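Local coordinates for protein formate dehydrogenase (Staphylococcus aureus, PDB 6TTB) that probably catalyses the oxidation of formate to carbon dioxide, using NAD as the electron acceptor, at residues Lys55-Lys60 with Arg335-Val340; Arg66-Ile71 with Arg346-Glu351; Glu103-Ala108 with Ser130-Gly135; Val124-Ala129 with Ile358-Gly363. All coordinates share one frame; numbering follows the deposited sequence.

Interaction 1. Residues Lys55-Lys60 with Arg335-Val340; sequences KAIGLK and RIEDGV
E337 and V340 on one face of helix 330-348 meet I57, G58 and L59, where the chain turns into helix 59-64. The contact belongs to the two-domain fold of the D-2-hydroxyacid dehydrogenase family: the long C-terminal helix returns over the domain built on the five-stranded parallel sheet that contains strands 34-38 and 69-73. The side chain of E337 lies alongside I57, the two running past each other in opposite directions. Its CB faces the ethyl branch of I57, at a spacing too short to be trusted in this model. CG, placed anti to the backbone N (chi1 161°), comes to 3.3 Å from the I57 carbonyl O, and CD lies equally near, 3.3 Å from I57 O. The extended chain then carries OE1 past the same carbonyl, 3.5 Å from I57 O, without any hydrogen bond across the contact. The charge is answered on its own helix, where OE2 forms a salt bridge with K341. G58 occupies the N-cap position of helix 59-64 and brings the backbone close to this carboxylate, with G58 N 4.2 Å from E337 OE1. One turn along helix 330-348 the contact becomes wholly apolar. L59 and V340 cross at nearly a right angle, and the CG1 methyl of V340 faces the fork of the leucine, 3.8 Å from L59 CD2 and 3.9 Å from L59 CD1.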
loop_
_atom_site.group_PDB
_atom_site.type_symbol
_atom_site.label_atom_id
_atom_site.label_comp_id
_atom_site.label_asym_id
_atom_site.label_seq_id
_atom_site.Cartn_x
_atom_site.Cartn_y
_atom_site.Cartn_z
ATOM N N LYS A 55 -9.583 -26.586 11.506
ATOM C CA LYS A 55 -9.404 -26.068 12.862
ATOM C C LYS A 55 -10.716 -25.440 13.332
ATOM O O LYS A 55 -10.939 -25.358 14.538
ATOM C CB LYS A 55 -8.220 -25.100 12.956
ATOM C CG LYS A 55 -6.864 -25.670 13.432
ATOM N N ALA A 56 -11.629 -25.121 12.369
ATOM C CA ALA A 56 -12.983 -24.563 12.622
ATOM C C ALA A 56 -13.040 -23.694 13.879
ATOM O O ALA A 56 -13.950 -23.860 14.718
ATOM C CB ALA A 56 -14.007 -25.641 12.737
ATOM N N ILE A 57 -12.071 -22.791 14.021
ATOM C CA ILE A 57 -12.086 -21.819 15.101
ATOM C C ILE A 57 -12.385 -22.439 16.464
ATOM O O ILE A 57 -12.840 -21.733 17.365
ATOM C CB ILE A 57 -12.992 -20.638 14.748
ATOM C CG1 ILE A 57 -12.264 -19.323 14.964
ATOM C CG2 ILE A 57 -14.417 -20.695 15.315
ATOM C CD1 ILE A 57 -11.625 -18.826 13.696
ATOM N N GLY A 58 -12.001 -23.720 16.650
ATOM C CA GLY A 58 -11.938 -24.298 17.985
ATOM C C GLY A 58 -13.286 -24.829 18.487
ATOM O O GLY A 58 -13.348 -25.351 19.582
ATOM N N LEU A 59 -14.317 -24.849 17.630
ATOM C CA LEU A 59 -15.673 -25.101 18.114
ATOM C C LEU A 59 -15.952 -26.603 18.314
ATOM O O LEU A 59 -16.823 -26.977 19.097
ATOM C CB LEU A 59 -16.716 -24.441 17.189
ATOM C CG LEU A 59 -16.759 -22.897 17.199
ATOM C CD1 LEU A 59 -17.411 -22.353 15.958
ATOM C CD2 LEU A 59 -17.441 -22.353 18.429
ATOM N N LYS A 60 -15.230 -27.465 17.613
ATOM C CA LYS A 60 -15.550 -28.884 17.613
ATOM C C LYS A 60 -15.516 -29.401 19.019
ATOM O O LYS A 60 -16.509 -29.901 19.489
ATOM C CB LYS A 60 -14.471 -29.654 16.874
ATOM C CG LYS A 60 -14.740 -31.121 16.531
ATOM C CD LYS A 60 -13.803 -31.336 15.350
ATOM C CE LYS A 60 -13.292 -29.962 14.823
ATOM N NZ LYS A 60 -12.772 -30.007 13.426
ATOM N N ARG A 335 -9.333 -13.198 17.585
ATOM C CA ARG A 335 -10.313 -12.315 18.194
ATOM C C ARG A 335 -11.715 -12.836 17.914
ATOM O O ARG A 335 -12.462 -13.027 18.857
ATOM C CB ARG A 335 -10.018 -10.853 17.909
ATOM C CG ARG A 335 -9.455 -10.107 19.134
ATOM C CD ARG A 335 -8.056 -9.429 19.018
ATOM N NE ARG A 335 -8.166 -8.561 17.895
ATOM C CZ ARG A 335 -7.172 -8.167 17.106
ATOM N NH1 ARG A 335 -5.923 -8.525 17.355
ATOM N NH2 ARG A 335 -7.445 -7.409 16.046
ATOM N N ILE A 336 -11.939 -13.305 16.660
ATOM C CA ILE A 336 -13.209 -13.847 16.187
ATOM C C ILE A 336 -13.512 -15.147 16.907
ATOM O O ILE A 336 -14.573 -15.264 17.490
ATOM C CB ILE A 336 -13.175 -14.007 14.652
ATOM C CG1 ILE A 336 -13.358 -12.659 13.942
ATOM C CG2 ILE A 336 -14.142 -15.069 14.111
ATOM C CD1 ILE A 336 -12.970 -12.723 12.482
ATOM N N GLU A 337 -12.576 -16.109 16.872
ATOM C CA GLU A 337 -12.705 -17.333 17.619
ATOM C C GLU A 337 -13.191 -17.014 19.029
ATOM O O GLU A 337 -14.181 -17.578 19.469
ATOM C CB GLU A 337 -11.418 -18.105 17.608
ATOM C CG GLU A 337 -11.333 -19.153 18.715
ATOM C CD GLU A 337 -10.213 -20.241 18.647
ATOM O OE1 GLU A 337 -9.583 -20.445 17.571
ATOM O OE2 GLU A 337 -9.969 -20.902 19.687
ATOM N N ASP A 338 -12.552 -16.060 19.711
ATOM C CA ASP A 338 -12.874 -15.813 21.124
ATOM C C ASP A 338 -14.281 -15.219 21.291
ATOM O O ASP A 338 -14.968 -15.550 22.276
ATOM C CB ASP A 338 -11.789 -15.030 21.840
ATOM C CG ASP A 338 -10.555 -15.914 22.047
ATOM O OD1 ASP A 338 -10.743 -17.201 22.180
ATOM O OD2 ASP A 338 -9.389 -15.343 22.079
ATOM N N GLY A 339 -14.705 -14.357 20.334
ATOM C CA GLY A 339 -16.027 -13.805 20.345
ATOM C C GLY A 339 -17.092 -14.878 20.098
ATOM O O GLY A 339 -18.050 -15.027 20.879
ATOM N N VAL A 340 -16.935 -15.641 19.005
ATOM C CA VAL A 340 -17.944 -16.631 18.701
ATOM C C VAL A 340 -18.123 -17.493 19.943
ATOM O O VAL A 340 -19.237 -17.871 20.277
ATOM C CB VAL A 340 -17.602 -17.461 17.447
ATOM C CG1 VAL A 340 -18.272 -18.826 17.437
ATOM C CG2 VAL A 340 -17.982 -16.731 16.192
#

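Interaction 2. Residues Arg66-Ile71 with Arg346-Glu351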
loop_
_atom_site.group_PDB
_atom_site.type_symbol
_atom_site.label_atom_id
_atom_site.label_comp_id
_atom_site.label_asym_id
_atom_site.label_seq_id
_atom_site.Cartn_x
_atom_site.Cartn_y
_atom_site.Cartn_z
ATOM N N ARG A 66 -19.703 -29.877 25.388
ATOM C CA ARG A 66 -20.767 -29.238 26.124
ATOM C C ARG A 66 -22.080 -29.901 25.759
ATOM O O ARG A 66 -23.126 -29.438 26.163
ATOM C CB ARG A 66 -20.837 -27.772 25.761
ATOM C CG ARG A 66 -19.583 -26.993 26.095
ATOM C CD ARG A 66 -20.070 -25.669 26.704
ATOM N NE ARG A 66 -19.095 -24.633 27.042
ATOM C CZ ARG A 66 -17.758 -24.637 26.772
ATOM N NH1 ARG A 66 -17.205 -25.560 25.998
ATOM N NH2 ARG A 66 -17.018 -23.631 27.196
ATOM N N GLY A 67 -21.997 -31.016 25.019
ATOM C CA GLY A 67 -23.161 -31.848 24.804
ATOM C C GLY A 67 -23.811 -31.587 23.458
ATOM O O GLY A 67 -24.787 -32.256 23.128
ATOM N N HIS A 68 -23.213 -30.699 22.645
ATOM C CA HIS A 68 -23.945 -30.158 21.513
ATOM C C HIS A 68 -23.510 -30.872 20.248
ATOM O O HIS A 68 -22.470 -31.522 20.238
ATOM C CB HIS A 68 -23.742 -28.657 21.424
ATOM C CG HIS A 68 -24.240 -27.911 22.611
ATOM N ND1 HIS A 68 -25.588 -27.931 23.003
ATOM C CD2 HIS A 68 -23.608 -27.072 23.471
ATOM C CE1 HIS A 68 -25.730 -27.191 24.105
ATOM N NE2 HIS A 68 -24.541 -26.616 24.379
ATOM N N GLU A 69 -24.326 -30.777 19.193
ATOM C CA GLU A 69 -23.923 -31.360 17.925
ATOM C C GLU A 69 -23.264 -30.258 17.125
ATOM O O GLU A 69 -23.773 -29.157 17.081
ATOM C CB GLU A 69 -25.118 -31.967 17.166
ATOM C CG GLU A 69 -24.698 -32.929 16.048
ATOM C CD GLU A 69 -25.734 -33.319 14.979
ATOM O OE1 GLU A 69 -26.912 -33.656 15.319
ATOM O OE2 GLU A 69 -25.355 -33.365 13.808
ATOM N N PHE A 70 -22.141 -30.577 16.474
ATOM C CA PHE A 70 -21.436 -29.595 15.650
ATOM C C PHE A 70 -21.250 -30.109 14.228
ATOM O O PHE A 70 -20.560 -31.079 13.995
ATOM C CB PHE A 70 -20.100 -29.197 16.291
ATOM C CG PHE A 70 -19.326 -28.216 15.483
ATOM C CD1 PHE A 70 -19.965 -27.150 14.877
ATOM C CD2 PHE A 70 -17.963 -28.388 15.268
ATOM C CE1 PHE A 70 -19.257 -26.253 14.086
ATOM C CE2 PHE A 70 -17.242 -27.495 14.487
ATOM C CZ PHE A 70 -17.903 -26.441 13.868
ATOM N N ILE A 71 -21.780 -29.365 13.279
ATOM C CA ILE A 71 -21.701 -29.770 11.892
ATOM C C ILE A 71 -20.959 -28.699 11.095
ATOM O O ILE A 71 -21.472 -27.582 10.899
ATOM C CB ILE A 71 -23.096 -29.953 11.351
ATOM C CG1 ILE A 71 -23.724 -31.245 11.868
ATOM C CG2 ILE A 71 -23.088 -29.858 9.830
ATOM C CD1 ILE A 71 -23.870 -32.304 10.784
ATOM N N ARG A 346 -22.722 -17.331 26.517
ATOM C CA ARG A 346 -23.881 -16.562 26.949
ATOM C C ARG A 346 -25.187 -17.162 26.387
ATOM O O ARG A 346 -26.141 -17.396 27.115
ATOM C CB ARG A 346 -23.734 -15.107 26.518
ATOM C CG ARG A 346 -22.437 -14.473 26.965
ATOM C CD ARG A 346 -22.563 -12.967 26.890
ATOM N NE ARG A 346 -21.249 -12.340 27.085
ATOM C CZ ARG A 346 -21.075 -11.147 27.635
ATOM N NH1 ARG A 346 -22.124 -10.400 27.964
ATOM N NH2 ARG A 346 -19.865 -10.663 27.773
ATOM N N PHE A 347 -25.231 -17.409 25.079
ATOM C CA PHE A 347 -26.413 -18.008 24.489
ATOM C C PHE A 347 -26.877 -19.195 25.323
ATOM O O PHE A 347 -28.038 -19.257 25.689
ATOM C CB PHE A 347 -26.142 -18.432 23.048
ATOM C CG PHE A 347 -27.347 -18.989 22.340
ATOM C CD1 PHE A 347 -28.500 -18.253 22.243
ATOM C CD2 PHE A 347 -27.365 -20.296 21.897
ATOM C CE1 PHE A 347 -29.630 -18.777 21.664
ATOM C CE2 PHE A 347 -28.516 -20.851 21.371
ATOM C CZ PHE A 347 -29.641 -20.084 21.260
ATOM N N PHE A 348 -25.965 -20.139 25.606
ATOM C CA PHE A 348 -26.362 -21.423 26.131
ATOM C C PHE A 348 -26.812 -21.253 27.549
ATOM O O PHE A 348 -27.381 -22.180 28.107
ATOM C CB PHE A 348 -25.223 -22.418 26.239
ATOM C CG PHE A 348 -24.690 -22.882 24.930
ATOM C CD1 PHE A 348 -25.555 -23.176 23.877
ATOM C CD2 PHE A 348 -23.322 -22.976 24.706
ATOM C CE1 PHE A 348 -25.059 -23.573 22.627
ATOM C CE2 PHE A 348 -22.828 -23.445 23.475
ATOM C CZ PHE A 348 -23.694 -23.731 22.430
ATOM N N ASN A 349 -26.531 -20.102 28.161
ATOM C CA ASN A 349 -27.173 -19.916 29.453
ATOM C C ASN A 349 -27.657 -18.489 29.593
ATOM O O ASN A 349 -27.398 -17.823 30.590
ATOM C CB ASN A 349 -26.378 -20.528 30.596
ATOM C CG ASN A 349 -24.931 -20.291 30.336
ATOM O OD1 ASN A 349 -24.610 -19.195 29.935
ATOM N ND2 ASN A 349 -24.104 -21.319 30.380
ATOM N N HIS A 350 -28.452 -18.076 28.610
ATOM C CA HIS A 350 -29.456 -17.060 28.852
ATOM C C HIS A 350 -28.814 -15.872 29.576
ATOM O O HIS A 350 -29.456 -15.204 30.364
ATOM C CB HIS A 350 -30.674 -17.683 29.566
ATOM C CG HIS A 350 -31.356 -18.750 28.756
ATOM N ND1 HIS A 350 -30.999 -20.116 28.827
ATOM C CD2 HIS A 350 -32.320 -18.692 27.820
ATOM C CE1 HIS A 350 -31.747 -20.825 27.975
ATOM N NE2 HIS A 350 -32.537 -19.997 27.352
ATOM N N GLU A 351 -27.551 -15.595 29.253
ATOM C CA GLU A 351 -26.870 -14.378 29.667
ATOM C C GLU A 351 -27.015 -13.375 28.536
ATOM O O GLU A 351 -27.019 -13.785 27.379
ATOM C CB GLU A 351 -25.386 -14.683 29.869
ATOM C CG GLU A 351 -25.064 -15.339 31.187
ATOM C CD GLU A 351 -23.574 -15.326 31.477
ATOM O OE1 GLU A 351 -22.777 -15.379 30.493
ATOM O OE2 GLU A 351 -23.198 -15.215 32.685
#
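The imidazole of H68 lies between the F348 ring on one face and the carbonyl O of R66 on the other. R66 O is 3.5 Å above the H68 ring plane and displaced toward its rim. The phenyl ring in turn receives NE2 of H68 over its centre, 3.4 Å above the plane of F348. The two rings form an offset stack, with the centroids of H68 and F348 4.1 Å apart and the planes tilted by 24°. H68 CD2 comes 3.5 Å from F348 CZ, with H68 NE2 equally near to F348 CE1. ND1 of H68 has a weak hydrogen bond with the backbone N of M33. The side chains come from opposite directions, H68 from the loop leading into strand 69-73 and F348 from the last turn of helix 330-348; each turns its CG anti to its own carbonyl carbon (chi1 -62° and -68°) to bring the rings face to face. That helix ends in a Schellman motif with H350 at the C-prime position: E351 N bonds to R346 O and H350 N to F347 O. Beside the rings, R66 makes a salt bridge with E345, a second tie between the same two elements. With no hydrogen bond between the stacked rings, their attraction should come mainly from dispersion, with a probable added cation-pi component whenever the imidazole is protonated.

Interaction 3. Residues Glu103-Ala108 with Ser130-Gly135; sequences ERIEKA and SEHNIG
I105 and H132 mark the closest backbone approach, with their CA atoms 7.9 Å apart, at the ends of two successive crossover helices of the parallel five-stranded sheet. Both belong to beta-alpha-beta units of this flavodoxin-like domain: helix 102-106 connects strand 89-92 to strand 113-116, and helix 126-131 connects strand 113-116 to strand 135-138. A Schellman motif with positive phi at N133 closes the second helix and turns the chain toward its strand. Just before that turn, H132 reaches back to the first helix, its CG anti to the carbonyl carbon (chi1 -74°). I105 presents its CG2 methyl over one face of the imidazole as a CH-pi contact, 3.7 Å from the centroid of the H132 ring and 16° off the ring normal. ND1 of H132 is hydrogen-bonded to the carbonyl O of A128, a bond that should limit rotation of the ring. The extended side chain of E106 crosses that of H132 nearly at a right angle, its carboxylate plane 49° from the ring, and touches it through an aliphatic carbon, CG lying 3.4 Å from H132 NE2. Its carboxylate makes no salt bridge with the histidine; OE2 has instead a long, weak ion pair with R102, which also forms a salt bridge with E131. Deeper in the contact the same methyl of I105 turns to a second, buried partner, I105 CG2 lying 3.8 Å from I134 CD1.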
loop_
_atom_site.group_PDB
_atom_site.type_symbol
_atom_site.label_atom_id
_atom_site.label_comp_id
_atom_site.label_asym_id
_atom_site.label_seq_id
_atom_site.Cartn_x
_atom_site.Cartn_y
_atom_site.Cartn_z
ATOM N N GLU A 103 -36.179 -17.528 2.234
ATOM C CA GLU A 103 -36.483 -18.871 1.747
ATOM C C GLU A 103 -35.922 -19.858 2.754
ATOM O O GLU A 103 -36.675 -20.595 3.372
ATOM C CB GLU A 103 -35.973 -19.099 0.310
ATOM N N ARG A 104 -34.618 -19.724 3.060
ATOM C CA ARG A 104 -33.946 -20.674 3.943
ATOM C C ARG A 104 -34.444 -20.573 5.401
ATOM O O ARG A 104 -34.438 -21.552 6.119
ATOM C CB ARG A 104 -32.440 -20.482 3.865
ATOM C CG ARG A 104 -31.685 -21.628 3.229
ATOM C CD ARG A 104 -30.437 -20.935 2.757
ATOM N NE ARG A 104 -29.433 -21.827 2.241
ATOM C CZ ARG A 104 -28.943 -21.743 1.010
ATOM N NH1 ARG A 104 -29.405 -20.808 0.210
ATOM N NH2 ARG A 104 -28.051 -22.631 0.570
ATOM N N ILE A 105 -34.833 -19.381 5.849
ATOM C CA ILE A 105 -35.164 -19.166 7.247
ATOM C C ILE A 105 -36.454 -19.899 7.567
ATOM O O ILE A 105 -36.556 -20.542 8.616
ATOM C CB ILE A 105 -35.309 -17.667 7.548
ATOM C CG1 ILE A 105 -33.962 -17.034 7.951
ATOM C CG2 ILE A 105 -36.403 -17.435 8.609
ATOM C CD1 ILE A 105 -33.970 -15.523 7.863
ATOM N N GLU A 106 -37.406 -19.804 6.624
ATOM C CA GLU A 106 -38.728 -20.377 6.754
ATOM C C GLU A 106 -38.650 -21.880 6.898
ATOM O O GLU A 106 -39.448 -22.438 7.620
ATOM C CB GLU A 106 -39.607 -19.933 5.605
ATOM C CG GLU A 106 -40.291 -18.645 5.967
ATOM C CD GLU A 106 -40.742 -17.848 4.775
ATOM O OE1 GLU A 106 -40.647 -18.434 3.622
ATOM O OE2 GLU A 106 -41.225 -16.623 4.986
ATOM N N LYS A 107 -37.654 -22.487 6.245
ATOM C CA LYS A 107 -37.297 -23.901 6.349
ATOM C C LYS A 107 -36.627 -24.261 7.690
ATOM O O LYS A 107 -36.412 -25.441 7.957
ATOM C CB LYS A 107 -36.319 -24.281 5.230
ATOM C CG LYS A 107 -36.851 -25.239 4.170
ATOM C CD LYS A 107 -37.299 -24.560 2.868
ATOM C CE LYS A 107 -36.961 -25.328 1.594
ATOM N NZ LYS A 107 -35.567 -25.076 1.125
ATOM N N ALA A 108 -36.251 -23.264 8.509
ATOM C CA ALA A 108 -35.474 -23.572 9.711
ATOM C C ALA A 108 -36.277 -23.261 10.984
ATOM O O ALA A 108 -35.961 -22.358 11.758
ATOM C CB ALA A 108 -34.157 -22.859 9.694
ATOM N N SER A 130 -35.860 -11.213 11.899
ATOM C CA SER A 130 -36.698 -10.525 12.869
ATOM C C SER A 130 -38.086 -11.187 13.054
ATOM O O SER A 130 -38.541 -11.391 14.182
ATOM C CB SER A 130 -36.824 -9.124 12.574
ATOM O OG SER A 130 -37.332 -8.527 13.735
ATOM N N GLU A 131 -38.758 -11.481 11.942
ATOM C CA GLU A 131 -40.149 -11.887 11.960
ATOM C C GLU A 131 -40.294 -13.298 12.543
ATOM O O GLU A 131 -41.350 -13.643 13.040
ATOM C CB GLU A 131 -40.720 -11.872 10.548
ATOM C CG GLU A 131 -40.674 -10.519 9.853
ATOM C CD GLU A 131 -41.087 -10.618 8.370
ATOM O OE1 GLU A 131 -41.448 -9.530 7.753
ATOM O OE2 GLU A 131 -41.115 -11.810 7.816
ATOM N N HIS A 132 -39.230 -14.114 12.447
ATOM C CA HIS A 132 -39.200 -15.485 12.958
ATOM C C HIS A 132 -38.532 -15.506 14.328
ATOM O O HIS A 132 -38.285 -16.564 14.892
ATOM C CB HIS A 132 -38.423 -16.379 11.969
ATOM C CG HIS A 132 -39.206 -16.668 10.743
ATOM N ND1 HIS A 132 -39.450 -15.706 9.789
ATOM C CD2 HIS A 132 -39.947 -17.745 10.392
ATOM C CE1 HIS A 132 -40.240 -16.200 8.863
ATOM N NE2 HIS A 132 -40.538 -17.464 9.192
ATOM N N ASN A 133 -38.099 -14.338 14.780
ATOM C CA ASN A 133 -37.554 -14.214 16.110
ATOM C C ASN A 133 -36.250 -15.034 16.269
ATOM O O ASN A 133 -35.972 -15.577 17.328
ATOM C CB ASN A 133 -38.663 -14.330 17.159
ATOM C CG ASN A 133 -38.228 -13.741 18.466
ATOM O OD1 ASN A 133 -38.597 -14.225 19.490
ATOM N ND2 ASN A 133 -37.305 -12.808 18.438
ATOM N N ILE A 134 -35.443 -15.042 15.216
ATOM C CA ILE A 134 -34.039 -15.435 15.228
ATOM C C ILE A 134 -33.185 -14.219 15.618
ATOM O O ILE A 134 -33.390 -13.143 15.097
ATOM C CB ILE A 134 -33.684 -15.876 13.803
ATOM C CG1 ILE A 134 -34.314 -17.194 13.409
ATOM C CG2 ILE A 134 -32.186 -15.851 13.509
ATOM C CD1 ILE A 134 -34.573 -17.223 11.938
ATOM N N GLY A 135 -32.177 -14.431 16.481
ATOM C CA GLY A 135 -31.239 -13.389 16.860
ATOM C C GLY A 135 -30.052 -13.385 15.916
ATOM O O GLY A 135 -29.661 -14.437 15.421
#

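Interaction 4. Residues Val124-Ala129 with Ile358-Gly363; sequences VDLAAA and IIVASG
L126 carries the contact from the first turn of helix 126-131, pushing its isobutyl group against I359 and V360 of the C-terminal tail. The tight part is purely aliphatic. L126 CD1 lies 3.8 Å from I359 CG2, and the two side chains cross at about a right angle. Next to this, L126 and V360 slide past each other in opposite directions, which puts L126 CB 3.9 Å from V360 CG2. The other tip of the leucine, CD2, bridges the pair, 4.0 Å from both V360 CG2 and I359 CG2. The reach comes from the leucine torsions: CG stands anti to the carbonyl carbon (chi1 -57°), and one methyl continues the extended chain outward. No hydrogen bond joins the two segments, and D125 serves its own helix instead. As N-cap, it accepts from A128 N through OD1 at 2.7 Å, in a nearly straight bond of 167°. Away from the leucine the contact loosens quickly. A129 points toward the tail, yet its CB comes no nearer than 5.0 Å to any atom of it. A127, A361, S362 and G363 are exposed. I359 and V360 form a classic beta bulge facing V136, through which the tail runs along strand 135-138, an outermost strand of the five-stranded sheet. Helix 126-131 lies between this tail and helix 102-106, whose R102 and I105 touch A128.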
loop_
_atom_site.group_PDB
_atom_site.type_symbol
_atom_site.label_atom_id
_atom_site.label_comp_id
_atom_site.label_asym_id
_atom_site.label_seq_id
_atom_site.Cartn_x
_atom_site.Cartn_y
_atom_site.Cartn_z
ATOM N N VAL A 124 -27.560 -12.060 5.795
ATOM C CA VAL A 124 -28.733 -12.600 6.493
ATOM C C VAL A 124 -29.885 -11.652 6.264
ATOM O O VAL A 124 -29.720 -10.452 6.498
ATOM C CB VAL A 124 -28.490 -12.770 8.023
ATOM C CG1 VAL A 124 -29.677 -13.428 8.719
ATOM C CG2 VAL A 124 -27.201 -13.556 8.322
ATOM N N ASP A 125 -31.056 -12.218 5.900
ATOM C CA ASP A 125 -32.283 -11.466 5.738
ATOM C C ASP A 125 -32.782 -10.987 7.102
ATOM O O ASP A 125 -33.533 -11.706 7.754
ATOM C CB ASP A 125 -33.364 -12.359 5.162
ATOM C CG ASP A 125 -34.518 -11.557 4.602
ATOM O OD1 ASP A 125 -35.386 -11.011 5.434
ATOM O OD2 ASP A 125 -34.557 -11.466 3.384
ATOM N N LEU A 126 -32.382 -9.765 7.524
ATOM C CA LEU A 126 -32.690 -9.295 8.871
ATOM C C LEU A 126 -34.196 -9.223 9.093
ATOM O O LEU A 126 -34.687 -9.745 10.073
ATOM C CB LEU A 126 -31.985 -7.961 9.126
ATOM C CG LEU A 126 -30.467 -8.034 8.928
ATOM C CD1 LEU A 126 -29.833 -6.682 9.221
ATOM C CD2 LEU A 126 -29.861 -9.115 9.820
ATOM N N ALA A 127 -34.909 -8.605 8.142
ATOM C CA ALA A 127 -36.360 -8.518 8.151
ATOM C C ALA A 127 -36.964 -9.870 8.563
ATOM O O ALA A 127 -37.512 -9.928 9.647
ATOM C CB ALA A 127 -36.843 -8.051 6.782
ATOM N N ALA A 128 -36.718 -10.977 7.770
ATOM C CA ALA A 128 -37.245 -12.328 8.091
ATOM C C ALA A 128 -36.714 -12.867 9.417
ATOM O O ALA A 128 -37.468 -13.367 10.216
ATOM C CB ALA A 128 -36.995 -13.329 7.000
ATOM N N ALA A 129 -35.404 -12.841 9.612
ATOM C CA ALA A 129 -34.828 -13.195 10.910
ATOM C C ALA A 129 -35.604 -12.514 12.043
ATOM O O ALA A 129 -36.003 -13.166 13.009
ATOM C CB ALA A 129 -33.331 -12.893 10.964
ATOM N N ILE A 358 -25.234 -6.990 18.979
ATOM C CA ILE A 358 -26.556 -7.385 18.522
ATOM C C ILE A 358 -26.942 -6.611 17.275
ATOM O O ILE A 358 -27.122 -5.410 17.317
ATOM C CB ILE A 358 -27.608 -7.208 19.603
ATOM C CG1 ILE A 358 -27.517 -8.298 20.682
ATOM C CG2 ILE A 358 -28.989 -7.148 18.965
ATOM C CD1 ILE A 358 -27.672 -7.703 22.091
ATOM N N ILE A 359 -27.160 -7.342 16.195
ATOM C CA ILE A 359 -27.772 -6.754 15.030
ATOM C C ILE A 359 -29.293 -6.854 15.157
ATOM O O ILE A 359 -29.957 -5.878 15.442
ATOM C CB ILE A 359 -27.175 -7.376 13.754
ATOM C CG1 ILE A 359 -25.677 -7.068 13.716
ATOM C CG2 ILE A 359 -27.866 -6.864 12.493
ATOM C CD1 ILE A 359 -24.927 -8.045 12.910
ATOM N N VAL A 360 -29.830 -8.057 15.073
ATOM C CA VAL A 360 -31.234 -8.215 15.357
ATOM C C VAL A 360 -31.409 -8.862 16.738
ATOM O O VAL A 360 -30.842 -9.924 17.015
ATOM C CB VAL A 360 -31.945 -8.999 14.247
ATOM C CG1 VAL A 360 -33.274 -9.526 14.720
ATOM C CG2 VAL A 360 -32.117 -8.154 13.002
ATOM N N ALA A 361 -32.255 -8.207 17.560
ATOM C CA ALA A 361 -32.635 -8.638 18.895
ATOM C C ALA A 361 -33.747 -9.696 18.817
ATOM O O ALA A 361 -34.571 -9.667 17.902
ATOM C CB ALA A 361 -33.090 -7.424 19.647
ATOM N N SER A 362 -33.781 -10.594 19.821
ATOM C CA SER A 362 -34.656 -11.765 19.860
ATOM C C SER A 362 -35.004 -12.047 21.315
ATOM O O SER A 362 -34.310 -11.542 22.211
ATOM C CB SER A 362 -33.950 -12.939 19.255
ATOM O OG SER A 362 -34.565 -14.143 19.664
ATOM N N GLY A 363 -36.087 -12.808 21.567
ATOM C CA GLY A 363 -36.531 -12.986 22.964
ATOM C C GLY A 363 -36.130 -14.339 23.572
ATOM O O GLY A 363 -34.863 -14.683 23.620
#

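The four contacts form two pairs around the five-stranded sheet. Interactions 1 and 2 share helix 330-348, with centres 14 Å apart, and meet through F70, whose CZ lies 4.1 Å from L59 CB. Interactions 3 and 4 share helix 126-131, with centres only 9 Å apart; probable hydrogen bonds from I134 N to A129 O (3.0 Å) and between N133 O and S362 OG (3.1 Å) join them. The pairs do not touch: interactions 2 and 4 approach to about 6 Å between nearest atoms, and interactions 1 and 3 to about 12 Å. Bound NAD lies about 9 Å from the I359 side chain in interaction 4 and about 13 Å from that of I57 in interaction 1.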